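Local coordinates for protein MAU2 chromatid cohesion factor homolog (Saccharomyces cerevisiae, PDB 4XDN) that partners SCC2 in the complex required for loading cohesin onto chromosomes, and so takes part in sister chromatid cohesion, at residues R463-S468 and P516-P521; G430-Y435 and L454-V459; V448-L453 and E487-E492; N335-K340 and R595-M600. All blocks are in the same frame, centred on the assembly; numbering follows the deposited sequence.

Contact 1: residues R463-S468 and P516-P521; sequences RVSRCS and PFSWNP. With SO4 (sulfate ion), chain G.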
# COMPACT_ATOMS: atom_id res chain seq x y z
N ARG A 463 -24.84 -19.72 -14.84
CA ARG A 463 -25.59 -20.90 -14.44
C ARG A 463 -27.10 -20.66 -14.54
O ARG A 463 -27.85 -21.55 -14.92
CB ARG A 463 -25.20 -21.33 -13.03
CG ARG A 463 -23.80 -21.89 -12.95
CD ARG A 463 -23.38 -22.21 -11.53
NE ARG A 463 -22.04 -22.79 -11.48
CZ ARG A 463 -21.44 -23.21 -10.38
NH1 ARG A 463 -22.05 -23.13 -9.20
NH2 ARG A 463 -20.22 -23.72 -10.44
N VAL A 464 -27.53 -19.45 -14.19
CA VAL A 464 -28.93 -19.07 -14.37
C VAL A 464 -29.33 -19.26 -15.83
O VAL A 464 -30.45 -19.66 -16.13
CB VAL A 464 -29.18 -17.60 -13.95
CG1 VAL A 464 -30.53 -17.09 -14.49
CG2 VAL A 464 -29.14 -17.47 -12.44
N SER A 465 -28.39 -18.97 -16.73
CA SER A 465 -28.65 -19.04 -18.16
C SER A 465 -28.80 -20.48 -18.65
O SER A 465 -29.73 -20.78 -19.40
CB SER A 465 -27.52 -18.35 -18.93
OG SER A 465 -27.72 -18.47 -20.32
N ARG A 466 -27.91 -21.36 -18.22
CA ARG A 466 -27.86 -22.72 -18.77
C ARG A 466 -28.60 -23.76 -17.93
O ARG A 466 -28.97 -24.81 -18.44
CB ARG A 466 -26.40 -23.17 -18.95
CG ARG A 466 -25.61 -23.33 -17.66
CD ARG A 466 -24.24 -23.92 -17.95
NE ARG A 466 -23.40 -23.99 -16.76
CZ ARG A 466 -23.40 -24.99 -15.88
NH1 ARG A 466 -24.22 -26.03 -16.04
NH2 ARG A 466 -22.59 -24.95 -14.83
N CYS A 467 -28.82 -23.47 -16.65
CA CYS A 467 -29.49 -24.44 -15.78
C CYS A 467 -30.99 -24.46 -16.02
O CYS A 467 -31.58 -23.46 -16.42
CB CYS A 467 -29.20 -24.13 -14.31
SG CYS A 467 -27.48 -24.40 -13.81
N SER A 468 -31.60 -25.61 -15.77
CA SER A 468 -33.04 -25.77 -15.93
C SER A 468 -33.81 -24.92 -14.93
O SER A 468 -33.22 -24.34 -14.01
CB SER A 468 -33.43 -27.25 -15.78
OG SER A 468 -33.00 -27.76 -14.53
N PRO A 516 -29.90 -11.37 -26.47
CA PRO A 516 -29.50 -12.78 -26.50
C PRO A 516 -28.17 -13.02 -25.78
O PRO A 516 -27.39 -13.88 -26.20
CB PRO A 516 -29.38 -13.05 -27.99
CG PRO A 516 -28.84 -11.75 -28.53
CD PRO A 516 -29.35 -10.64 -27.62
N PHE A 517 -27.91 -12.26 -24.72
CA PHE A 517 -26.68 -12.41 -23.96
C PHE A 517 -26.85 -13.45 -22.86
O PHE A 517 -25.88 -13.97 -22.32
CB PHE A 517 -26.25 -11.06 -23.39
CG PHE A 517 -26.28 -9.95 -24.40
CD1 PHE A 517 -25.44 -9.97 -25.50
CD2 PHE A 517 -27.15 -8.88 -24.25
CE1 PHE A 517 -25.46 -8.96 -26.44
CE2 PHE A 517 -27.18 -7.86 -25.19
CZ PHE A 517 -26.34 -7.90 -26.28
N SER A 518 -28.11 -13.74 -22.53
CA SER A 518 -28.46 -14.80 -21.59
C SER A 518 -29.74 -15.48 -22.05
O SER A 518 -30.58 -14.85 -22.69
CB SER A 518 -28.63 -14.24 -20.18
OG SER A 518 -29.02 -15.26 -19.27
N TRP A 519 -29.89 -16.76 -21.74
CA TRP A 519 -31.11 -17.48 -22.08
C TRP A 519 -32.23 -17.15 -21.09
O TRP A 519 -33.40 -17.09 -21.47
CB TRP A 519 -30.87 -18.99 -22.11
CG TRP A 519 -30.05 -19.45 -23.28
CD1 TRP A 519 -28.75 -19.84 -23.26
CD2 TRP A 519 -30.48 -19.56 -24.64
NE1 TRP A 519 -28.34 -20.20 -24.52
CE2 TRP A 519 -29.39 -20.03 -25.39
CE3 TRP A 519 -31.69 -19.31 -25.30
CZ2 TRP A 519 -29.46 -20.25 -26.76
CZ3 TRP A 519 -31.76 -19.53 -26.66
CH2 TRP A 519 -30.65 -20.00 -27.38
N ASN A 520 -31.86 -16.93 -19.83
CA ASN A 520 -32.81 -16.58 -18.78
C ASN A 520 -32.42 -15.28 -18.09
O ASN A 520 -31.89 -15.30 -16.98
CB ASN A 520 -32.92 -17.71 -17.76
CG ASN A 520 -33.36 -19.02 -18.38
OD1 ASN A 520 -34.54 -19.21 -18.68
ND2 ASN A 520 -32.42 -19.93 -18.59
N PRO A 521 -32.69 -14.14 -18.74
CA PRO A 521 -32.33 -12.83 -18.17
C PRO A 521 -33.08 -12.54 -16.87
O PRO A 521 -34.24 -12.94 -16.73
CB PRO A 521 -32.73 -11.84 -19.27
CG PRO A 521 -33.79 -12.55 -20.04
CD PRO A 521 -33.42 -13.99 -20.01
S SO4 G . -19.25 -24.28 -6.57
O1 SO4 G . -18.50 -23.33 -7.39
O2 SO4 G . -18.63 -24.38 -5.25
O3 SO4 G . -20.63 -23.82 -6.42
O4 SO4 G . -19.24 -25.59 -7.20
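A chi1 of 177° turns Ser465 OG away from its own backbone N and out to Trp519, and a chi1 of -59° in Asn520 swings its amide to carbonyls in the last turn of helix 446-466. The site is a helix C-terminus met by the loop between helices 499-513 and 526-543, in a largely helical array of the tetratricopeptide-repeat type. The serine suits the junction because its short side chain keeps a hydroxyl close to the helix: Trp519 N donates to Ser465 OG over 3.1 Å, almost straight at 173°. The same hydroxyl is hydrogen-bonded to an acidic side chain of another protein's chain, so two partners hold it. Trp519 CD1 lies 3.4 Å from Ser465 OG, which meets the indole at its edge, and the indole makes a cation-pi contact with a basic side chain of that other chain.

Asparagine offers two N-H groups on one nitrogen, useful where the helix runs out of amide donors. Asn520 ND2 stands 2.9 Å from Ser465 O and 3.2 Å from Val464 O, two weak, bent bonds shared by one group. Close van der Waals packing of carbon on oxygen backs them: Val464 CG1 comes within 3.4 Å of Asn520 O, and Ser465 CB rests 3.5 Å from Ser518 OG. Away from the loop, Arg463 runs extended from CG to NE, long enough to carry its guanidinium to a sulfate, probably from the crystallisation liquor, whose O3 takes a nearly straight, in-plane bond of 3.2 Å from Arg463 NH1.

Contact 2: residues G430-Y435 and L454-V459; sequences GAVEEY and LNCYTV. With SO4 (sulfate ion), chain G.
Tyr435 lays one face of its ring over Asn455 CB, a CH-pi contact in which that carbon is 3.7 Å from the ring centroid and 25° off the normal. The two residues join antiparallel neighbours, helices 432-440 and 446-466, a helical hairpin of the kind that builds tetratricopeptide-repeat arrays. Ring and amide planes stand 37° apart. Although Tyr435 OH is 3.4 Å from Asn455 ND2, the angle is too poor for a hydrogen bond; the hydroxyl bonds instead to Gln425 OE1, and Asn455 OD1 to the backbone of another protein's chain. Both side chains thus pair an apolar body with a polar end served elsewhere.

One turn away the interface is made of small apolar groups. In Val432, chi1 of 174° directs CG1 at Cys456, with CG1 and Cys456 SG 3.9 Å apart, and leaves CG2 to meet Val459 CG1 at 3.8 Å. Compact, and in the valines branched at CB, these side chains let the backbones come close, and Val459 CG2 even reaches Gly430 O at 3.4 Å. Gly430 has a positive phi, which glycine accepts readily. Ala431 is the N-cap of the helix, and a sulfate, probably from the crystallisation liquor, sits at this helix start, where Val432 N donates to its O1 over 2.8 Å.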
# COMPACT_ATOMS: atom_id res chain seq x y z
N GLY A 430 -16.19 -23.61 -11.24
CA GLY A 430 -17.09 -22.57 -10.76
C GLY A 430 -16.44 -21.67 -9.73
O GLY A 430 -16.44 -20.45 -9.87
N ALA A 431 -15.90 -22.29 -8.68
CA ALA A 431 -15.16 -21.58 -7.64
C ALA A 431 -16.02 -20.59 -6.87
O ALA A 431 -15.52 -19.59 -6.35
CB ALA A 431 -13.95 -20.86 -8.26
N VAL A 432 -17.32 -20.86 -6.79
CA VAL A 432 -18.23 -20.02 -6.02
C VAL A 432 -17.80 -20.00 -4.56
O VAL A 432 -17.68 -18.93 -3.96
CB VAL A 432 -19.69 -20.50 -6.14
CG1 VAL A 432 -20.62 -19.71 -5.22
CG2 VAL A 432 -20.17 -20.38 -7.58
N GLU A 433 -17.58 -21.18 -3.99
CA GLU A 433 -17.21 -21.29 -2.58
C GLU A 433 -15.86 -20.64 -2.30
O GLU A 433 -15.64 -20.09 -1.22
CB GLU A 433 -17.19 -22.76 -2.15
CG GLU A 433 -16.88 -22.96 -0.67
CD GLU A 433 -16.99 -24.41 -0.23
OE1 GLU A 433 -17.21 -25.28 -1.10
OE2 GLU A 433 -16.85 -24.67 0.98
N GLU A 434 -14.96 -20.69 -3.27
CA GLU A 434 -13.63 -20.11 -3.10
C GLU A 434 -13.75 -18.60 -3.10
O GLU A 434 -13.20 -17.92 -2.22
CB GLU A 434 -12.66 -20.55 -4.22
CG GLU A 434 -12.94 -21.90 -4.88
CD GLU A 434 -12.70 -23.08 -3.96
OE1 GLU A 434 -11.74 -23.05 -3.17
OE2 GLU A 434 -13.49 -24.06 -4.04
N TYR A 435 -14.46 -18.07 -4.09
CA TYR A 435 -14.69 -16.63 -4.20
C TYR A 435 -15.48 -16.10 -3.01
O TYR A 435 -15.17 -15.03 -2.49
CB TYR A 435 -15.43 -16.31 -5.50
CG TYR A 435 -14.57 -16.37 -6.75
CD1 TYR A 435 -13.31 -15.79 -6.78
CD2 TYR A 435 -15.03 -17.00 -7.90
CE1 TYR A 435 -12.52 -15.84 -7.91
CE2 TYR A 435 -14.25 -17.06 -9.04
CZ TYR A 435 -13.00 -16.48 -9.04
OH TYR A 435 -12.22 -16.53 -10.17
N LEU A 454 -17.50 -10.26 -8.30
CA LEU A 454 -17.84 -10.08 -9.71
C LEU A 454 -17.67 -11.39 -10.48
O LEU A 454 -18.52 -11.75 -11.30
CB LEU A 454 -16.99 -8.98 -10.34
CG LEU A 454 -17.34 -7.54 -9.92
CD1 LEU A 454 -16.31 -6.57 -10.47
CD2 LEU A 454 -18.73 -7.15 -10.39
N ASN A 455 -16.57 -12.09 -10.23
CA ASN A 455 -16.37 -13.41 -10.81
C ASN A 455 -17.46 -14.36 -10.33
O ASN A 455 -17.98 -15.16 -11.10
CB ASN A 455 -15.00 -13.98 -10.46
CG ASN A 455 -13.88 -13.34 -11.25
OD1 ASN A 455 -14.04 -13.00 -12.42
ND2 ASN A 455 -12.72 -13.18 -10.61
N CYS A 456 -17.81 -14.25 -9.05
CA CYS A 456 -18.85 -15.08 -8.47
C CYS A 456 -20.20 -14.80 -9.12
O CYS A 456 -20.98 -15.72 -9.36
CB CYS A 456 -18.93 -14.85 -6.96
SG CYS A 456 -20.10 -15.93 -6.10
N TYR A 457 -20.46 -13.53 -9.40
CA TYR A 457 -21.70 -13.13 -10.06
C TYR A 457 -21.75 -13.68 -11.48
O TYR A 457 -22.78 -14.17 -11.93
CB TYR A 457 -21.84 -11.60 -10.08
CG TYR A 457 -23.09 -11.12 -10.78
CD1 TYR A 457 -23.08 -10.87 -12.15
CD2 TYR A 457 -24.27 -10.91 -10.09
CE1 TYR A 457 -24.22 -10.42 -12.80
CE2 TYR A 457 -25.41 -10.47 -10.73
CZ TYR A 457 -25.38 -10.22 -12.09
OH TYR A 457 -26.51 -9.78 -12.73
N THR A 458 -20.62 -13.57 -12.18
CA THR A 458 -20.51 -14.04 -13.55
C THR A 458 -20.81 -15.53 -13.64
O THR A 458 -21.55 -15.97 -14.52
CB THR A 458 -19.09 -13.77 -14.11
OG1 THR A 458 -18.84 -12.36 -14.09
CG2 THR A 458 -18.95 -14.28 -15.54
N VAL A 459 -20.23 -16.30 -12.73
CA VAL A 459 -20.46 -17.74 -12.68
C VAL A 459 -21.93 -18.05 -12.42
O VAL A 459 -22.54 -18.85 -13.13
CB VAL A 459 -19.59 -18.40 -11.59
CG1 VAL A 459 -20.00 -19.85 -11.34
CG2 VAL A 459 -18.12 -18.34 -11.98
S SO4 G . -19.25 -24.28 -6.57
O1 SO4 G . -18.50 -23.33 -7.39
O2 SO4 G . -18.63 -24.38 -5.25
O3 SO4 G . -20.63 -23.82 -6.42
O4 SO4 G . -19.24 -25.59 -7.20

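Contact 3: residues V448-L453 and E487-E492; sequences VKMISL and EKLLQE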
# COMPACT_ATOMS: atom_id res chain seq x y z
N VAL A 448 -10.06 -6.82 -3.77
CA VAL A 448 -10.01 -8.27 -3.92
C VAL A 448 -11.39 -8.87 -3.67
O VAL A 448 -11.83 -9.76 -4.40
CB VAL A 448 -8.98 -8.90 -2.96
CG1 VAL A 448 -9.08 -10.43 -2.97
CG2 VAL A 448 -7.58 -8.46 -3.33
N LYS A 449 -12.06 -8.38 -2.63
CA LYS A 449 -13.42 -8.81 -2.32
C LYS A 449 -14.33 -8.62 -3.52
O LYS A 449 -15.17 -9.48 -3.82
CB LYS A 449 -13.98 -8.04 -1.13
CG LYS A 449 -13.41 -8.46 0.22
CD LYS A 449 -14.12 -7.74 1.35
CE LYS A 449 -13.69 -8.27 2.70
NZ LYS A 449 -14.50 -7.69 3.81
N MET A 450 -14.16 -7.50 -4.21
CA MET A 450 -15.04 -7.15 -5.31
C MET A 450 -14.73 -7.95 -6.57
O MET A 450 -15.65 -8.34 -7.30
CB MET A 450 -14.95 -5.66 -5.60
CG MET A 450 -15.70 -4.80 -4.59
SD MET A 450 -16.00 -3.11 -5.14
CE MET A 450 -17.01 -3.43 -6.59
N ILE A 451 -13.45 -8.21 -6.83
CA ILE A 451 -13.07 -9.10 -7.92
C ILE A 451 -13.69 -10.46 -7.68
O ILE A 451 -14.21 -11.09 -8.60
CB ILE A 451 -11.53 -9.23 -8.03
CG1 ILE A 451 -10.92 -7.91 -8.52
CG2 ILE A 451 -11.15 -10.37 -9.00
CD1 ILE A 451 -9.41 -7.86 -8.47
N SER A 452 -13.65 -10.91 -6.43
CA SER A 452 -14.22 -12.20 -6.05
C SER A 452 -15.73 -12.21 -6.26
O SER A 452 -16.29 -13.20 -6.73
CB SER A 452 -13.88 -12.52 -4.59
OG SER A 452 -12.48 -12.53 -4.37
N LEU A 453 -16.39 -11.11 -5.91
CA LEU A 453 -17.84 -11.02 -6.02
C LEU A 453 -18.29 -10.94 -7.48
O LEU A 453 -19.32 -11.49 -7.84
CB LEU A 453 -18.37 -9.81 -5.25
CG LEU A 453 -18.42 -9.94 -3.72
CD1 LEU A 453 -18.76 -8.59 -3.09
CD2 LEU A 453 -19.42 -10.99 -3.29
N GLU A 487 -22.51 -3.59 -5.32
CA GLU A 487 -22.91 -2.19 -5.34
C GLU A 487 -22.50 -1.48 -4.05
O GLU A 487 -22.06 -0.33 -4.08
CB GLU A 487 -24.43 -2.07 -5.53
CG GLU A 487 -24.93 -2.59 -6.87
CD GLU A 487 -24.48 -1.74 -8.05
OE1 GLU A 487 -23.94 -0.64 -7.82
OE2 GLU A 487 -24.65 -2.19 -9.20
N LYS A 488 -22.65 -2.17 -2.93
CA LYS A 488 -22.37 -1.59 -1.62
C LYS A 488 -20.88 -1.26 -1.47
O LYS A 488 -20.53 -0.16 -1.05
CB LYS A 488 -22.81 -2.54 -0.51
CG LYS A 488 -22.65 -1.98 0.89
CD LYS A 488 -23.69 -2.55 1.84
CE LYS A 488 -23.60 -1.93 3.22
NZ LYS A 488 -22.37 -2.36 3.95
N LEU A 489 -20.02 -2.22 -1.81
CA LEU A 489 -18.58 -2.02 -1.70
C LEU A 489 -18.09 -0.99 -2.72
O LEU A 489 -17.23 -0.17 -2.41
CB LEU A 489 -17.84 -3.34 -1.89
CG LEU A 489 -18.10 -4.43 -0.84
CD1 LEU A 489 -17.42 -5.73 -1.24
CD2 LEU A 489 -17.62 -3.98 0.54
N LEU A 490 -18.64 -1.05 -3.93
CA LEU A 490 -18.22 -0.14 -4.99
C LEU A 490 -18.48 1.31 -4.61
O LEU A 490 -17.71 2.21 -4.96
CB LEU A 490 -18.95 -0.46 -6.29
CG LEU A 490 -18.51 0.30 -7.55
CD1 LEU A 490 -17.00 0.20 -7.79
CD2 LEU A 490 -19.26 -0.21 -8.77
N GLN A 491 -19.56 1.53 -3.87
CA GLN A 491 -20.03 2.88 -3.57
C GLN A 491 -19.17 3.57 -2.51
O GLN A 491 -19.23 4.79 -2.36
CB GLN A 491 -21.49 2.82 -3.12
CG GLN A 491 -22.21 4.16 -3.12
CD GLN A 491 -23.71 4.02 -2.94
OE1 GLN A 491 -24.26 2.92 -3.02
NE2 GLN A 491 -24.38 5.14 -2.68
N GLU A 492 -18.37 2.79 -1.79
CA GLU A 492 -17.51 3.33 -0.74
C GLU A 492 -16.02 3.20 -1.09
O GLU A 492 -15.16 3.33 -0.22
CB GLU A 492 -17.80 2.63 0.60
CG GLU A 492 -17.66 1.12 0.57
CD GLU A 492 -18.20 0.45 1.83
OE1 GLU A 492 -19.13 1.01 2.45
OE2 GLU A 492 -17.69 -0.63 2.19
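Met450 and Leu489 slide past one another in opposite directions, each lying along the flank of the other. Met450 CG rests 3.7 Å from Leu489 CB, and the thioether carries on beyond to the next residue of the facing helix. There Met450 crosses Leu490 at about a right angle: a bend at chi3 of 62° folds the terminal methyl over, so that Met450 CE lies 3.6 Å from Leu490 CB. An unbranched, flexible chain suits this position, since it can pass beside one leucine and still turn onto its neighbour.

Leu489 fills the notch between successive turns opposite. Its CD1 methyl meets Leu453 CD1 at 3.7 Å, the two side chains again crossing at about a right angle, and lies 4.1 Å from Lys449 CB. The lysine thus lends its aliphatic root to the packing while the rest of its chain extends onward. The segments belong to consecutive antiparallel helices, 446-466 and 472-490, which form a helical hairpin in the tetratricopeptide-repeat-like array, and the contact lies near the start of the first helix and the end of the second. Met450 and Leu490 also reach helix 499-513, on Trp501 and Val505 respectively, while Leu453 continues along helix 472-490 to Val486 and Val482.

Ser452, turned to another side of its helix, touches Tyr435 and Leu438 of helix 432-440. Serine is small enough for that tight approach and settles its hydroxyl on its own backbone: Ser452 OG donates to Val448 O at 2.8 Å, from above the carbonyl plane, and Ser452 N reaches the same oxygen from the opposite face.

Contact 4: residues N335-K340 and R595-M600; sequences NCYDEK and RQQGGM. With SO4 (sulfate ion), chain F.
Tyr337 is gripped closely by two glutamines. Over one face of its ring lies Gln596 CB, a CH-pi contact 3.9 Å from the centroid and only 12° off the normal; Asp338 CB lies toward the rim of the opposite face. The bent chain of Gln596 then turns its amide to the ring's rim, the planes 55° apart, with Gln596 OE1 3.0 Å from Tyr337 CE2. The extended chain of Gln597 instead carries its amide to the ring edge, its NE2 3.4 Å from Tyr337 CD1. The same Gln597 NE2 is 3.6 Å from Cys336 CB, whose small side chain also packs on Leu396 and Leu397.

The tyrosine holds the crowded position at chi1, 64°, which directs its ring toward the loop between helices 580-593 and 601-618. Its own segment leads into helix 339-360, where Asp338 is the N-cap and its OD1 accepts from Gly341 N. This is loop-to-loop packing between two distant parts of the helical array.

The outer side is looser: Tyr337 and Gln596 stay partly exposed. A sulfate, probably from the crystallisation liquor, is held by Lys559 and Lys560, and Lys340 CE only packs against its O2 at 3.5 Å.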
# COMPACT_ATOMS: atom_id res chain seq x y z
N ASN A 335 -2.48 -4.44 -20.29
CA ASN A 335 -2.21 -4.40 -21.72
C ASN A 335 -1.72 -5.76 -22.22
O ASN A 335 -2.16 -6.25 -23.26
CB ASN A 335 -1.19 -3.31 -22.05
CG ASN A 335 -1.69 -1.92 -21.69
OD1 ASN A 335 -1.50 -1.44 -20.58
ND2 ASN A 335 -2.33 -1.27 -22.66
N CYS A 336 -0.79 -6.35 -21.47
CA CYS A 336 -0.47 -7.78 -21.56
C CYS A 336 0.27 -8.24 -22.83
O CYS A 336 1.44 -8.62 -22.76
CB CYS A 336 -1.76 -8.60 -21.42
SG CYS A 336 -1.52 -10.38 -21.44
N TYR A 337 -0.41 -8.21 -23.97
CA TYR A 337 0.10 -8.85 -25.18
C TYR A 337 0.84 -7.90 -26.12
O TYR A 337 1.61 -8.33 -26.98
CB TYR A 337 -1.06 -9.51 -25.94
CG TYR A 337 -2.08 -8.51 -26.44
CD1 TYR A 337 -3.12 -8.09 -25.62
CD2 TYR A 337 -2.01 -7.99 -27.72
CE1 TYR A 337 -4.05 -7.17 -26.06
CE2 TYR A 337 -2.94 -7.08 -28.18
CZ TYR A 337 -3.96 -6.67 -27.34
OH TYR A 337 -4.88 -5.77 -27.80
N ASP A 338 0.60 -6.60 -25.96
CA ASP A 338 1.16 -5.59 -26.85
C ASP A 338 2.50 -5.06 -26.32
O ASP A 338 3.10 -5.65 -25.42
CB ASP A 338 0.17 -4.43 -27.01
CG ASP A 338 -0.11 -3.72 -25.70
OD1 ASP A 338 0.22 -4.30 -24.64
OD2 ASP A 338 -0.66 -2.60 -25.73
N GLU A 339 2.97 -3.96 -26.90
CA GLU A 339 4.25 -3.36 -26.52
C GLU A 339 4.28 -2.97 -25.05
O GLU A 339 5.31 -3.12 -24.39
CB GLU A 339 4.56 -2.15 -27.41
CG GLU A 339 3.72 -0.89 -27.13
CD GLU A 339 2.25 -1.06 -27.48
OE1 GLU A 339 1.95 -1.80 -28.44
OE2 GLU A 339 1.40 -0.45 -26.79
N LYS A 340 3.17 -2.46 -24.54
CA LYS A 340 3.08 -2.07 -23.14
C LYS A 340 3.26 -3.29 -22.23
O LYS A 340 3.96 -3.22 -21.23
CB LYS A 340 1.74 -1.39 -22.84
CG LYS A 340 1.70 0.09 -23.18
CD LYS A 340 0.37 0.72 -22.79
CE LYS A 340 0.41 2.23 -22.87
NZ LYS A 340 0.64 2.72 -24.25
N ARG A 595 -7.87 -13.61 -30.64
CA ARG A 595 -6.69 -14.46 -30.80
C ARG A 595 -5.49 -13.97 -29.99
O ARG A 595 -4.52 -14.70 -29.80
CB ARG A 595 -6.30 -14.55 -32.28
CG ARG A 595 -5.59 -13.31 -32.83
CD ARG A 595 -5.28 -13.47 -34.31
NE ARG A 595 -4.04 -12.80 -34.69
CZ ARG A 595 -2.83 -13.20 -34.30
NH1 ARG A 595 -2.69 -14.26 -33.51
NH2 ARG A 595 -1.75 -12.53 -34.70
N GLN A 596 -5.56 -12.73 -29.52
CA GLN A 596 -4.41 -12.08 -28.90
C GLN A 596 -4.06 -12.66 -27.53
O GLN A 596 -2.93 -12.50 -27.05
CB GLN A 596 -4.67 -10.58 -28.77
CG GLN A 596 -4.93 -9.87 -30.09
CD GLN A 596 -3.65 -9.40 -30.77
OE1 GLN A 596 -3.41 -8.20 -30.91
NE2 GLN A 596 -2.83 -10.35 -31.20
N GLN A 597 -5.02 -13.33 -26.89
CA GLN A 597 -4.79 -13.94 -25.58
C GLN A 597 -5.41 -15.34 -25.51
O GLN A 597 -6.39 -15.62 -26.19
CB GLN A 597 -5.38 -13.07 -24.47
CG GLN A 597 -4.66 -11.74 -24.27
CD GLN A 597 -5.35 -10.85 -23.25
OE1 GLN A 597 -6.33 -11.24 -22.62
NE2 GLN A 597 -4.82 -9.65 -23.07
N GLY A 598 -4.82 -16.20 -24.69
CA GLY A 598 -5.36 -17.53 -24.47
C GLY A 598 -6.60 -17.48 -23.60
O GLY A 598 -6.89 -16.46 -22.98
N GLY A 599 -7.34 -18.59 -23.56
CA GLY A 599 -8.55 -18.67 -22.75
C GLY A 599 -9.75 -17.96 -23.37
O GLY A 599 -10.80 -17.85 -22.73
N MET A 600 -9.61 -17.51 -24.61
CA MET A 600 -10.63 -16.70 -25.27
C MET A 600 -11.46 -17.48 -26.30
O MET A 600 -12.23 -16.88 -27.05
CB MET A 600 -9.96 -15.51 -25.97
CG MET A 600 -9.34 -14.51 -25.01
SD MET A 600 -10.58 -13.54 -24.13
CE MET A 600 -11.06 -12.38 -25.41
S SO4 F . -3.69 2.09 -23.26
O1 SO4 F . -2.88 2.16 -24.47
O2 SO4 F . -3.01 2.79 -22.18
O3 SO4 F . -4.98 2.73 -23.51
O4 SO4 F . -3.92 0.70 -22.88

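Helix 446-466 is the common thread of contacts 1, 2 and 3, which follow it from its end back toward its start. Contacts 1 and 2, with centres 16 Å apart, touch where Arg463 NH2 lies 3.4 Å from Gly430 CA, and a single sulfate is bound by both. Contacts 2 and 3 are closer still, their centres 13 Å apart, meeting at Tyr435 CB and Ser452 O, 3.5 Å from each other. Another protein's chain runs within reach of all three. Contact 4 stands apart, its nearest atoms about 11 Å from contact 2; it joins chain regions that bracket the other three in sequence and has a separate sulfate beside it.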